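Local coordinates for protein valine-pyruvate aminotransferase (Salmonella typhimurium, PDB 3G7Q) that probably transfers the amino group of valine to pyruvate as a pyridoxal phosphate-dependent aminotransferase, yielding alanine and 3-methyl-2-oxobutanoate, at residues A[181-191]-A[214-223]; A[238-247]-A[258-267]. All blocks are in the same frame, centred on the assembly; numbering follows the deposited sequence. Where two conformers were deposited one is given.

Contact 1. Residues A[181-191]-A[214-223]; sequences TGMICVSRPTN and IPLVIDNAYG
Strands 181-187 and 216-219 run parallel, their axes approaching to 4.5 Å at an angle of 20°, and the N and O of Ile-184 and of Val-186 bond to the backbone of Pro-215, Val-217 and Asp-219. The shortest of these bonds brings Val-217 N to 2.8 Å from Ile-184 O. Where the pairing starts, the chain of Ile-214 lies nearly perpendicular to those of Thr-181 and Ile-184, its CD1 lying 3.5 Å from Thr-181 CG2 and 3.7 Å from Ile-184 CG1. A chi1 of 59°, which sets CG1 between backbone N and carbonyl carbon, points the Ile-214 branch at them. On the face carrying Ile-184, Leu-216, Val-186 and Ile-218, Val-186 CG2 lies alongside Ile-218 CG1. Toward the Cys-185/Val-217 face, the bent chain of selenomethionine Met-183 brings CE to 3.6 Å from Val-217 CG2.

The strands and helix 199-211 form a beta-alpha-beta unit of the large-domain sheet, as in fold type I pyridoxal phosphate enzymes. The helix packs on Ile-184, Val-186 and Leu-216, while Phe-111 of helix 107-118 meets Cys-185, Val-217 and Asp-219 on the reverse side.

Past the strands, the cis-bonded Pro-189 sets its ring CD 3.9 Å from Tyr-222 CB. A water donates to Pro-189 O and Asp-219 O and accepts from Tyr-222 N, tying the diverging loops together. Asp-219 OD1 takes Ala-221 N from above the carboxylate plane, an Asx turn. Arg-188 turns its extended chain away to a salt bridge with Asp-199, and its carbonyl O receives a weak bond from Asn-220 ND2.

Contact 2. Residues A[238-247]-A[258-267]; sequences WNPNIILCMS and CGIIIANDKT
Ile-262 lays its CG2 methyl over one face of the Trp-238 indole, 4.0 Å from the centroid of the five-membered ring, a CH-pi contact. With CG1 beside the backbone N (chi1 -61°), CG2 stands anti to it, and the CG1-CD1 branch carries CD1 to 3.9 Å from SE of the selenomethionine Met-246 on strand 242-247. The edge of the same indole abuts the backbone of Ala-263. On the opposite side of the sheet Ile-243 and Ile-261 run abreast, their ends on the same side, with their CG2 methyls 3.6 Å apart.

Between these two layers the backbones form a beta hairpin, in which Leu-244 with Ile-262 and Met-246 with Ile-260 are hydrogen-bonded pairs. Where the 239-242 turn leads into the first strand, Asn-264 ND2 donates to Pro-240 O at 3.0 Å. The amide's other end, OD1, accepts from both Thr-267 N and Thr-267 OG1, so Asn-264 caps helix 265-278 while tying it to that turn. A water bridges Pro-240 O, Ile-242 O and Asn-264 N.

Helix 107-118 covers Ile-243 and Cys-245, helix 265-278 packs on Ile-261 and Ala-263, and strand 101-104 lies beyond strand 259-262.

Both contacts belong to one seven-stranded mixed sheet, joined where strand 216-219 lies next to strand 242-247. Ile-218 N is 2.8 Å from Ile-243 O, and Asn-220 N 2.7 Å from Cys-245 O, both probable hydrogen bonds. Both contacts are largely buried; the centre of contact 1 is about 10 Å from the centre of the chain, against about 16 Å for that of contact 2, which reaches the surface at Pro-240. Contact 1 pairs the parallel strands of a beta-alpha-beta crossover; contact 2 adds strand 259-262, which runs against its neighbours. Helix 107-118 packs on both through Phe-111. Each is mainly aliphatic, but polar groups gather past the C-terminal strand ends in contact 1, and around a turn and helix cap in contact 2.

Contact 1. Residues A[181-191]-A[214-223]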
ATOM      1  N   THR A 181      16.848  13.166  18.781  1.00 38.14           N
ATOM      2  CA  THR A 181      16.980  12.096  17.803  1.00 37.33           C
ATOM      3  C   THR A 181      15.970  11.020  18.140  1.00 36.15           C
ATOM      4  O   THR A 181      16.008  10.456  19.233  1.00 37.53           O
ATOM      5  CB  THR A 181      18.380  11.482  17.838  1.00 38.44           C
ATOM      6  OG1 THR A 181      19.353  12.523  17.693  1.00 39.81           O
ATOM      7  CG2 THR A 181      18.555  10.442  16.707  1.00 33.83           C
ATOM      8  N   GLY A 182      15.070  10.736  17.211  1.00 33.03           N
ATOM      9  CA  GLY A 182      14.046   9.722  17.429  1.00 32.65           C
ATOM     10  C   GLY A 182      14.460   8.328  16.973  1.00 31.93           C
ATOM     11  O   GLY A 182      13.984   7.339  17.514  1.00 31.76           O
HETATM   12  N   MSE A 183      15.322   8.260  15.965  1.00 33.04           N
HETATM   13  CA  MSE A 183      15.804   6.994  15.427  1.00 34.71           C
HETATM   14  C   MSE A 183      17.019   7.226  14.564  1.00 33.45           C
HETATM   15  O   MSE A 183      17.228   8.328  14.050  1.00 32.84           O
HETATM   16  CB  MSE A 183      14.723   6.276  14.603  1.00 36.92           C
HETATM   17  CG  MSE A 183      13.992   7.125  13.592  1.00 40.50           C
HETATM   18 SE   MSE A 183      12.768   6.027  12.468  0.75 37.11          SE
HETATM   19  CE  MSE A 183      13.841   5.627  11.252  1.00 40.65           C
ATOM     20  N   ILE A 184      17.805   6.160  14.414  1.00 32.73           N
ATOM     21  CA  ILE A 184      19.016   6.164  13.612  1.00 32.29           C
ATOM     22  C   ILE A 184      18.713   5.235  12.442  1.00 32.74           C
ATOM     23  O   ILE A 184      18.267   4.113  12.653  1.00 32.42           O
ATOM     24  CB  ILE A 184      20.210   5.654  14.407  1.00 33.56           C
ATOM     25  CG1 ILE A 184      20.415   6.519  15.662  1.00 34.20           C
ATOM     26  CG2 ILE A 184      21.450   5.624  13.519  1.00 33.20           C
ATOM     27  CD1 ILE A 184      21.615   6.113  16.560  1.00 32.91           C
ATOM     28  N   CYS A 185      18.963   5.700  11.225  0.50 31.62           N
ATOM     29  CA  CYS A 185      18.601   4.929  10.046  0.50 31.87           C
ATOM     30  C   CYS A 185      19.756   4.740   9.072  0.50 30.91           C
ATOM     31  O   CYS A 185      20.387   5.708   8.674  0.50 31.53           O
ATOM     32  CB  CYS A 185      17.455   5.646   9.347  0.50 32.28           C
ATOM     33  SG  CYS A 185      16.724   4.691   8.028  0.50 34.16           S
ATOM     34  N   VAL A 186      20.019   3.492   8.687  1.00 29.93           N
ATOM     35  CA  VAL A 186      21.069   3.156   7.734  1.00 31.96           C
ATOM     36  C   VAL A 186      20.517   2.072   6.803  1.00 34.14           C
ATOM     37  O   VAL A 186      19.500   1.455   7.088  1.00 33.02           O
ATOM     38  CB  VAL A 186      22.353   2.633   8.404  1.00 32.96           C
ATOM     39  CG1 VAL A 186      22.982   3.671   9.280  1.00 34.50           C
ATOM     40  CG2 VAL A 186      22.070   1.354   9.202  1.00 32.49           C
ATOM     41  N   SER A 187      21.156   1.880   5.664  1.00 36.58           N
ATOM     42  CA  SER A 187      20.798   0.788   4.748  1.00 35.75           C
ATOM     43  C   SER A 187      22.073  -0.028   4.600  1.00 36.54           C
ATOM     44  O   SER A 187      23.170   0.488   4.871  1.00 35.33           O
ATOM     45  CB  SER A 187      20.295   1.311   3.407  1.00 38.37           C
ATOM     46  OG  SER A 187      21.266   2.177   2.825  1.00 39.68           O
ATOM     47  N   ARG A 188      21.954  -1.305   4.205  1.00 32.92           N
ATOM     48  CA  ARG A 188      23.128  -2.157   4.065  1.00 33.25           C
ATOM     49  C   ARG A 188      22.831  -3.383   3.228  1.00 32.99           C
ATOM     50  O   ARG A 188      22.141  -4.288   3.701  1.00 33.35           O
ATOM     51  CB  ARG A 188      23.609  -2.621   5.450  1.00 32.49           C
ATOM     52  CG  ARG A 188      24.993  -3.213   5.508  1.00 34.26           C
ATOM     53  CD  ARG A 188      25.249  -3.783   6.891  1.00 35.86           C
ATOM     54  NE  ARG A 188      26.659  -3.934   7.192  1.00 30.75           N
ATOM     55  CZ  ARG A 188      27.177  -4.862   8.007  1.00 32.68           C
ATOM     56  NH1 ARG A 188      26.405  -5.793   8.564  1.00 34.95           N
ATOM     57  NH2 ARG A 188      28.470  -4.900   8.240  1.00 32.08           N
ATOM     58  N   PRO A 189      23.300  -3.428   1.967  1.00 32.65           N
ATOM     59  CA  PRO A 189      24.017  -2.405   1.179  1.00 32.04           C
ATOM     60  C   PRO A 189      23.128  -1.218   0.879  1.00 31.21           C
ATOM     61  O   PRO A 189      21.896  -1.303   0.937  1.00 31.70           O
ATOM     62  CB  PRO A 189      24.359  -3.109  -0.133  1.00 33.08           C
ATOM     63  CG  PRO A 189      24.184  -4.598   0.149  1.00 35.09           C
ATOM     64  CD  PRO A 189      23.126  -4.678   1.214  1.00 32.31           C
ATOM     65  N   THR A 190      23.769  -0.111   0.522  1.00 30.13           N
ATOM     66  CA  THR A 190      23.070   1.156   0.363  1.00 29.90           C
ATOM     67  C   THR A 190      22.747   1.581  -1.067  1.00 30.37           C
ATOM     68  O   THR A 190      23.561   1.419  -1.969  1.00 30.88           O
ATOM     69  CB  THR A 190      23.952   2.269   0.979  1.00 31.21           C
ATOM     70  OG1 THR A 190      24.178   1.987   2.364  1.00 33.78           O
ATOM     71  CG2 THR A 190      23.317   3.675   0.824  1.00 30.22           C
ATOM     72  N   ASN A 191      21.518   2.061  -1.236  1.00 28.86           N
ATOM     73  CA  ASN A 191      21.114   2.831  -2.410  1.00 31.89           C
ATOM     74  C   ASN A 191      21.360   4.270  -1.878  1.00 30.47           C
ATOM     75  O   ASN A 191      20.708   4.696  -0.923  1.00 32.28           O
ATOM     76  CB  ASN A 191      19.651   2.553  -2.737  1.00 33.22           C
ATOM     77  CG  ASN A 191      19.064   3.484  -3.796  1.00 33.06           C
ATOM     78  OD1 ASN A 191      19.704   4.461  -4.255  1.00 31.71           O
ATOM     79  ND2 ASN A 191      17.784   3.221  -4.164  1.00 33.90           N
ATOM     80  N   ILE A 214      16.946   4.609  21.565  1.00 32.48           N
ATOM     81  CA  ILE A 214      16.257   4.825  20.296  1.00 32.98           C
ATOM     82  C   ILE A 214      16.606   3.661  19.382  1.00 34.80           C
ATOM     83  O   ILE A 214      17.675   3.063  19.537  1.00 31.58           O
ATOM     84  CB  ILE A 214      16.629   6.164  19.641  1.00 33.46           C
ATOM     85  CG1 ILE A 214      18.135   6.255  19.379  1.00 31.88           C
ATOM     86  CG2 ILE A 214      16.141   7.336  20.517  1.00 33.57           C
ATOM     87  CD1 ILE A 214      18.537   7.532  18.714  1.00 33.31           C
ATOM     88  N   PRO A 215      15.697   3.320  18.451  1.00 34.80           N
ATOM     89  CA  PRO A 215      15.974   2.191  17.564  1.00 35.09           C
ATOM     90  C   PRO A 215      17.021   2.451  16.499  1.00 32.57           C
ATOM     91  O   PRO A 215      17.196   3.594  16.050  1.00 33.49           O
ATOM     92  CB  PRO A 215      14.640   1.970  16.840  1.00 33.75           C
ATOM     93  CG  PRO A 215      13.944   3.302  16.899  1.00 38.47           C
ATOM     94  CD  PRO A 215      14.378   3.931  18.187  1.00 34.75           C
ATOM     95  N   LEU A 216      17.686   1.379  16.091  1.00 31.69           N
ATOM     96  CA  LEU A 216      18.589   1.411  14.943  1.00 29.45           C
ATOM     97  C   LEU A 216      17.841   0.714  13.832  1.00 30.55           C
ATOM     98  O   LEU A 216      17.549  -0.461  13.942  1.00 32.08           O
ATOM     99  CB  LEU A 216      19.890   0.677  15.216  1.00 29.54           C
ATOM    100  CG  LEU A 216      20.859   0.522  14.042  1.00 31.20           C
ATOM    101  CD1 LEU A 216      21.195   1.883  13.410  1.00 28.96           C
ATOM    102  CD2 LEU A 216      22.135  -0.264  14.494  1.00 26.74           C
ATOM    103  N   VAL A 217      17.526   1.453  12.772  1.00 31.43           N
ATOM    104  CA  VAL A 217      16.741   0.938  11.671  1.00 31.19           C
ATOM    105  C   VAL A 217      17.702   0.618  10.538  1.00 30.39           C
ATOM    106  O   VAL A 217      18.500   1.476  10.149  1.00 31.47           O
ATOM    107  CB  VAL A 217      15.677   1.974  11.222  1.00 30.68           C
ATOM    108  CG1 VAL A 217      14.805   1.397  10.122  1.00 33.10           C
ATOM    109  CG2 VAL A 217      14.802   2.403  12.415  1.00 32.01           C
ATOM    110  N   ILE A 218      17.646  -0.617  10.037  1.00 31.12           N
ATOM    111  CA  ILE A 218      18.518  -1.077   8.950  1.00 32.00           C
ATOM    112  C   ILE A 218      17.690  -1.548   7.753  1.00 32.73           C
ATOM    113  O   ILE A 218      16.903  -2.490   7.852  1.00 32.85           O
ATOM    114  CB  ILE A 218      19.459  -2.227   9.380  1.00 31.11           C
ATOM    115  CG1 ILE A 218      20.219  -1.851  10.658  1.00 31.84           C
ATOM    116  CG2 ILE A 218      20.415  -2.569   8.224  1.00 29.34           C
ATOM    117  CD1 ILE A 218      21.060  -3.006  11.302  1.00 32.16           C
ATOM    118  N   ASP A 219      17.843  -0.860   6.634  1.00 32.33           N
ATOM    119  CA  ASP A 219      17.171  -1.235   5.417  1.00 31.29           C
ATOM    120  C   ASP A 219      18.034  -2.299   4.713  1.00 32.30           C
ATOM    121  O   ASP A 219      19.134  -1.992   4.239  1.00 31.35           O
ATOM    122  CB  ASP A 219      16.971  -0.040   4.520  1.00 34.82           C
ATOM    123  CG  ASP A 219      16.097  -0.371   3.319  1.00 43.10           C
ATOM    124  OD1 ASP A 219      15.767  -1.561   3.123  1.00 43.84           O
ATOM    125  OD2 ASP A 219      15.714   0.570   2.614  1.00 43.52           O
ATOM    126  N   ASN A 220      17.508  -3.530   4.654  1.00 32.29           N
ATOM    127  CA  ASN A 220      18.181  -4.730   4.113  1.00 32.55           C
ATOM    128  C   ASN A 220      17.500  -5.163   2.800  1.00 32.52           C
ATOM    129  O   ASN A 220      17.516  -6.346   2.463  1.00 33.79           O
ATOM    130  CB  ASN A 220      18.095  -5.836   5.147  1.00 32.56           C
ATOM    131  CG  ASN A 220      19.058  -7.026   4.924  1.00 37.00           C
ATOM    132  OD1 ASN A 220      18.634  -8.177   4.778  1.00 44.87           O
ATOM    133  ND2 ASN A 220      20.323  -6.751   4.936  1.00 44.65           N
ATOM    134  N   ALA A 221      16.994  -4.216   2.022  1.00 32.70           N
ATOM    135  CA  ALA A 221      16.373  -4.525   0.714  1.00 33.26           C
ATOM    136  C   ALA A 221      17.275  -5.286  -0.256  1.00 32.72           C
ATOM    137  O   ALA A 221      16.759  -6.012  -1.119  1.00 32.38           O
ATOM    138  CB  ALA A 221      15.859  -3.252   0.026  1.00 35.25           C
ATOM    139  N   TYR A 222      18.597  -5.110  -0.145  1.00 31.20           N
ATOM    140  CA  TYR A 222      19.532  -5.751  -1.044  1.00 33.02           C
ATOM    141  C   TYR A 222      20.407  -6.805  -0.402  1.00 33.33           C
ATOM    142  O   TYR A 222      21.181  -7.445  -1.094  1.00 34.76           O
ATOM    143  CB  TYR A 222      20.463  -4.688  -1.687  1.00 33.82           C
ATOM    144  CG  TYR A 222      19.723  -3.735  -2.580  1.00 31.20           C
ATOM    145  CD1 TYR A 222      19.457  -4.056  -3.911  1.00 32.89           C
ATOM    146  CD2 TYR A 222      19.265  -2.525  -2.103  1.00 33.12           C
ATOM    147  CE1 TYR A 222      18.776  -3.197  -4.718  1.00 32.39           C
ATOM    148  CE2 TYR A 222      18.584  -1.656  -2.920  1.00 34.52           C
ATOM    149  CZ  TYR A 222      18.339  -2.017  -4.221  1.00 34.96           C
ATOM    150  OH  TYR A 222      17.671  -1.178  -5.038  1.00 37.48           O
ATOM    151  N   GLY A 223      20.285  -6.992   0.904  1.00 32.98           N
ATOM    152  CA  GLY A 223      21.191  -7.854   1.630  1.00 33.35           C
ATOM    153  C   GLY A 223      20.788  -9.312   1.812  1.00 35.26           C
ATOM    154  O   GLY A 223      19.963  -9.850   1.089  1.00 32.02           O
TER
HETATM  155  O   HOH W   1      19.824  -2.953   1.469  1.00 29.89           O

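Contact 2. Residues A[238-247]-A[258-267]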
ATOM      1  N   TRP A 238      21.102  -8.606  14.366  1.00 34.10           N
ATOM      2  CA  TRP A 238      19.750  -8.348  14.860  1.00 35.63           C
ATOM      3  C   TRP A 238      19.723  -8.527  16.371  1.00 35.87           C
ATOM      4  O   TRP A 238      20.406  -9.407  16.924  1.00 35.10           O
ATOM      5  CB  TRP A 238      18.650  -9.203  14.215  1.00 38.36           C
ATOM      6  CG  TRP A 238      17.277  -8.661  14.632  1.00 36.54           C
ATOM      7  CD1 TRP A 238      16.605  -7.604  14.063  1.00 40.41           C
ATOM      8  CD2 TRP A 238      16.455  -9.110  15.715  1.00 37.89           C
ATOM      9  NE1 TRP A 238      15.427  -7.370  14.735  1.00 39.87           N
ATOM     10  CE2 TRP A 238      15.303  -8.289  15.740  1.00 37.15           C
ATOM     11  CE3 TRP A 238      16.573 -10.132  16.656  1.00 39.31           C
ATOM     12  CZ2 TRP A 238      14.288  -8.457  16.674  1.00 40.22           C
ATOM     13  CZ3 TRP A 238      15.584 -10.290  17.581  1.00 41.77           C
ATOM     14  CH2 TRP A 238      14.442  -9.461  17.584  1.00 40.27           C
ATOM     15  N   ASN A 239      19.028  -7.606  17.030  1.00 34.68           N
ATOM     16  CA  ASN A 239      18.739  -7.702  18.464  1.00 35.11           C
ATOM     17  C   ASN A 239      17.444  -6.922  18.669  1.00 34.76           C
ATOM     18  O   ASN A 239      16.978  -6.246  17.741  1.00 33.73           O
ATOM     19  CB  ASN A 239      19.913  -7.238  19.332  1.00 35.73           C
ATOM     20  CG  ASN A 239      20.255  -5.786  19.139  1.00 37.96           C
ATOM     21  OD1 ASN A 239      19.413  -4.920  19.315  1.00 37.08           O
ATOM     22  ND2 ASN A 239      21.520  -5.511  18.817  1.00 31.22           N
ATOM     23  N   PRO A 240      16.822  -7.036  19.845  1.00 36.42           N
ATOM     24  CA  PRO A 240      15.528  -6.350  20.027  1.00 36.42           C
ATOM     25  C   PRO A 240      15.472  -4.820  19.843  1.00 36.06           C
ATOM     26  O   PRO A 240      14.366  -4.289  19.750  1.00 39.22           O
ATOM     27  CB  PRO A 240      15.148  -6.728  21.461  1.00 36.81           C
ATOM     28  CG  PRO A 240      15.803  -8.038  21.674  1.00 38.36           C
ATOM     29  CD  PRO A 240      17.153  -7.862  21.015  1.00 37.09           C
ATOM     30  N   ASN A 241      16.612  -4.123  19.813  1.00 36.37           N
ATOM     31  CA  ASN A 241      16.620  -2.677  19.553  1.00 35.95           C
ATOM     32  C   ASN A 241      16.860  -2.360  18.076  1.00 35.64           C
ATOM     33  O   ASN A 241      17.075  -1.198  17.705  1.00 34.88           O
ATOM     34  CB  ASN A 241      17.678  -1.965  20.385  1.00 37.25           C
ATOM     35  CG  ASN A 241      17.442  -0.461  20.478  1.00 39.33           C
ATOM     36  OD1 ASN A 241      16.330  -0.034  20.717  1.00 37.03           O
ATOM     37  ND2 ASN A 241      18.490   0.337  20.303  1.00 34.58           N
ATOM     38  N   ILE A 242      16.871  -3.387  17.236  1.00 35.00           N
ATOM     39  CA  ILE A 242      17.066  -3.184  15.806  1.00 33.40           C
ATOM     40  C   ILE A 242      15.753  -3.409  15.069  1.00 34.24           C
ATOM     41  O   ILE A 242      14.968  -4.292  15.415  1.00 32.52           O
ATOM     42  CB  ILE A 242      18.176  -4.074  15.251  1.00 34.49           C
ATOM     43  CG1 ILE A 242      19.515  -3.575  15.797  1.00 36.85           C
ATOM     44  CG2 ILE A 242      18.181  -4.028  13.710  1.00 32.06           C
ATOM     45  CD1 ILE A 242      20.659  -4.355  15.398  1.00 43.15           C
ATOM     46  N   ILE A 243      15.498  -2.562  14.087  1.00 33.95           N
ATOM     47  CA  ILE A 243      14.339  -2.692  13.212  1.00 32.40           C
ATOM     48  C   ILE A 243      14.933  -2.976  11.837  1.00 33.70           C
ATOM     49  O   ILE A 243      15.630  -2.140  11.289  1.00 34.71           O
ATOM     50  CB  ILE A 243      13.467  -1.432  13.184  1.00 33.60           C
ATOM     51  CG1 ILE A 243      12.993  -1.043  14.612  1.00 33.31           C
ATOM     52  CG2 ILE A 243      12.230  -1.648  12.276  1.00 31.84           C
ATOM     53  CD1 ILE A 243      12.265   0.301  14.652  1.00 31.27           C
ATOM     54  N   LEU A 244      14.628  -4.145  11.281  0.50 32.22           N
ATOM     55  CA  LEU A 244      15.215  -4.597  10.024  0.50 31.61           C
ATOM     56  C   LEU A 244      14.159  -4.658   8.926  0.50 34.01           C
ATOM     57  O   LEU A 244      13.181  -5.387   9.083  0.50 34.19           O
ATOM     58  CB  LEU A 244      15.835  -5.971  10.285  0.50 34.57           C
ATOM     59  CG  LEU A 244      16.526  -6.794   9.204  0.50 34.07           C
ATOM     60  CD1 LEU A 244      17.564  -5.958   8.522  0.50 37.59           C
ATOM     61  CD2 LEU A 244      17.141  -8.043   9.869  0.50 31.14           C
ATOM     62  N   CYS A 245      14.368  -3.930   7.817  1.00 33.97           N
ATOM     63  CA  CYS A 245      13.405  -3.888   6.716  1.00 35.55           C
ATOM     64  C   CYS A 245      13.931  -4.724   5.565  1.00 37.80           C
ATOM     65  O   CYS A 245      15.075  -4.541   5.140  1.00 37.26           O
ATOM     66  CB  CYS A 245      13.166  -2.467   6.245  1.00 38.02           C
ATOM     67  SG  CYS A 245      12.527  -1.424   7.594  1.00 44.42           S
HETATM   68  N   MSE A 246      13.098  -5.642   5.082  1.00 35.30           N
HETATM   69  CA  MSE A 246      13.434  -6.509   3.966  1.00 34.34           C
HETATM   70  C   MSE A 246      12.343  -6.375   2.920  1.00 35.21           C
HETATM   71  O   MSE A 246      11.283  -5.809   3.176  1.00 34.71           O
HETATM   72  CB  MSE A 246      13.612  -7.958   4.439  1.00 35.65           C
HETATM   73  CG  MSE A 246      14.728  -8.119   5.492  1.00 38.87           C
HETATM   74 SE   MSE A 246      14.922  -9.988   5.966  0.75 45.32          SE
HETATM   75  CE  MSE A 246      16.286 -10.367   4.195  1.00 40.88           C
ATOM     76  N   SER A 247      12.583  -6.919   1.741  1.00 35.52           N
ATOM     77  CA  SER A 247      11.625  -6.775   0.662  1.00 38.38           C
ATOM     78  C   SER A 247      11.777  -7.897  -0.325  1.00 36.43           C
ATOM     79  O   SER A 247      12.829  -8.487  -0.437  1.00 36.06           O
ATOM     80  CB  SER A 247      11.882  -5.436  -0.051  1.00 40.39           C
ATOM     81  OG  SER A 247      11.003  -5.264  -1.166  1.00 50.14           O
ATOM     82  N   CYS A 258       5.614  -6.582  -1.371  1.00 51.47           N
ATOM     83  CA  CYS A 258       5.800  -7.239  -0.104  1.00 49.51           C
ATOM     84  C   CYS A 258       7.036  -6.795   0.690  1.00 46.56           C
ATOM     85  O   CYS A 258       8.140  -7.296   0.477  1.00 50.46           O
ATOM     86  CB  CYS A 258       5.824  -8.732  -0.338  1.00 47.87           C
ATOM     87  SG  CYS A 258       5.594  -9.592   1.168  1.00 56.72           S
ATOM     88  N   GLY A 259       6.812  -5.836   1.581  1.00 43.19           N
ATOM     89  CA  GLY A 259       7.812  -5.327   2.507  1.00 41.61           C
ATOM     90  C   GLY A 259       7.703  -6.093   3.821  1.00 40.66           C
ATOM     91  O   GLY A 259       6.616  -6.534   4.216  1.00 40.49           O
ATOM     92  N   ILE A 260       8.835  -6.279   4.495  1.00 35.39           N
ATOM     93  CA  ILE A 260       8.880  -7.032   5.731  1.00 35.06           C
ATOM     94  C   ILE A 260       9.593  -6.206   6.786  1.00 35.08           C
ATOM     95  O   ILE A 260      10.627  -5.616   6.486  1.00 35.99           O
ATOM     96  CB  ILE A 260       9.670  -8.331   5.502  1.00 35.59           C
ATOM     97  CG1 ILE A 260       8.956  -9.220   4.477  1.00 42.27           C
ATOM     98  CG2 ILE A 260       9.896  -9.078   6.802  1.00 36.50           C
ATOM     99  CD1 ILE A 260       9.843 -10.305   3.877  1.00 43.25           C
ATOM    100  N   ILE A 261       9.064  -6.153   8.000  1.00 33.42           N
ATOM    101  CA  ILE A 261       9.723  -5.441   9.096  1.00 32.52           C
ATOM    102  C   ILE A 261       9.952  -6.432  10.212  1.00 33.82           C
ATOM    103  O   ILE A 261       9.027  -7.151  10.623  1.00 33.10           O
ATOM    104  CB  ILE A 261       8.902  -4.272   9.647  1.00 34.95           C
ATOM    105  CG1 ILE A 261       8.700  -3.196   8.581  1.00 36.26           C
ATOM    106  CG2 ILE A 261       9.567  -3.653  10.868  1.00 34.65           C
ATOM    107  CD1 ILE A 261       7.640  -2.155   9.001  1.00 38.10           C
ATOM    108  N   ILE A 262      11.179  -6.465  10.717  1.00 31.62           N
ATOM    109  CA  ILE A 262      11.539  -7.352  11.836  1.00 32.31           C
ATOM    110  C   ILE A 262      11.923  -6.444  12.986  1.00 31.75           C
ATOM    111  O   ILE A 262      12.812  -5.616  12.838  1.00 33.08           O
ATOM    112  CB  ILE A 262      12.669  -8.318  11.416  1.00 35.13           C
ATOM    113  CG1 ILE A 262      12.176  -9.197  10.253  1.00 36.07           C
ATOM    114  CG2 ILE A 262      13.109  -9.205  12.583  1.00 33.21           C
ATOM    115  CD1 ILE A 262      13.255  -9.759   9.468  1.00 44.69           C
ATOM    116  N   ALA A 263      11.258  -6.603  14.129  1.00 31.20           N
ATOM    117  CA  ALA A 263      11.479  -5.725  15.285  1.00 32.79           C
ATOM    118  C   ALA A 263      10.940  -6.357  16.540  1.00 32.68           C
ATOM    119  O   ALA A 263      10.307  -7.419  16.477  1.00 33.91           O
ATOM    120  CB  ALA A 263      10.809  -4.355  15.041  1.00 32.24           C
ATOM    121  N   ASN A 264      11.173  -5.717  17.686  1.00 34.04           N
ATOM    122  CA  ASN A 264      10.610  -6.211  18.945  1.00 35.26           C
ATOM    123  C   ASN A 264       9.073  -6.176  18.839  1.00 35.92           C
ATOM    124  O   ASN A 264       8.517  -5.424  18.038  1.00 34.97           O
ATOM    125  CB  ASN A 264      11.146  -5.455  20.180  1.00 36.02           C
ATOM    126  CG  ASN A 264      10.760  -3.978  20.216  1.00 40.87           C
ATOM    127  OD1 ASN A 264       9.591  -3.607  20.068  1.00 44.55           O
ATOM    128  ND2 ASN A 264      11.749  -3.125  20.476  1.00 36.97           N
ATOM    129  N   ASP A 265       8.401  -7.019  19.612  1.00 38.31           N
ATOM    130  CA  ASP A 265       6.921  -7.143  19.500  1.00 39.61           C
ATOM    131  C   ASP A 265       6.103  -5.870  19.759  1.00 37.88           C
ATOM    132  O   ASP A 265       5.028  -5.706  19.168  1.00 37.58           O
ATOM    133  CB  ASP A 265       6.397  -8.314  20.342  1.00 40.52           C
ATOM    134  CG  ASP A 265       6.853  -8.264  21.766  1.00 50.62           C
ATOM    135  OD1 ASP A 265       6.781  -7.190  22.392  1.00 63.68           O
ATOM    136  OD2 ASP A 265       7.272  -9.327  22.264  1.00 65.52           O
ATOM    137  N   LYS A 266       6.614  -4.979  20.610  1.00 39.35           N
ATOM    138  CA  LYS A 266       5.939  -3.708  20.882  1.00 40.95           C
ATOM    139  C   LYS A 266       5.936  -2.822  19.657  1.00 40.15           C
ATOM    140  O   LYS A 266       4.939  -2.165  19.350  1.00 37.35           O
ATOM    141  CB  LYS A 266       6.585  -2.978  22.065  1.00 43.36           C
ATOM    142  CG  LYS A 266       6.375  -3.688  23.390  1.00 48.34           C
ATOM    143  CD  LYS A 266       6.834  -2.843  24.578  1.00 51.90           C
ATOM    144  N   THR A 267       7.052  -2.804  18.941  1.00 36.43           N
ATOM    145  CA  THR A 267       7.150  -2.015  17.742  1.00 36.51           C
ATOM    146  C   THR A 267       6.231  -2.597  16.674  1.00 35.67           C
ATOM    147  O   THR A 267       5.485  -1.865  16.005  1.00 35.75           O
ATOM    148  CB  THR A 267       8.639  -1.944  17.270  1.00 34.31           C
ATOM    149  OG1 THR A 267       9.395  -1.231  18.259  1.00 37.60           O
ATOM    150  CG2 THR A 267       8.775  -1.247  15.946  1.00 35.79           C
TER
HETATM  151  O   HOH W   2      13.266  -3.695  17.467  1.00 39.99           O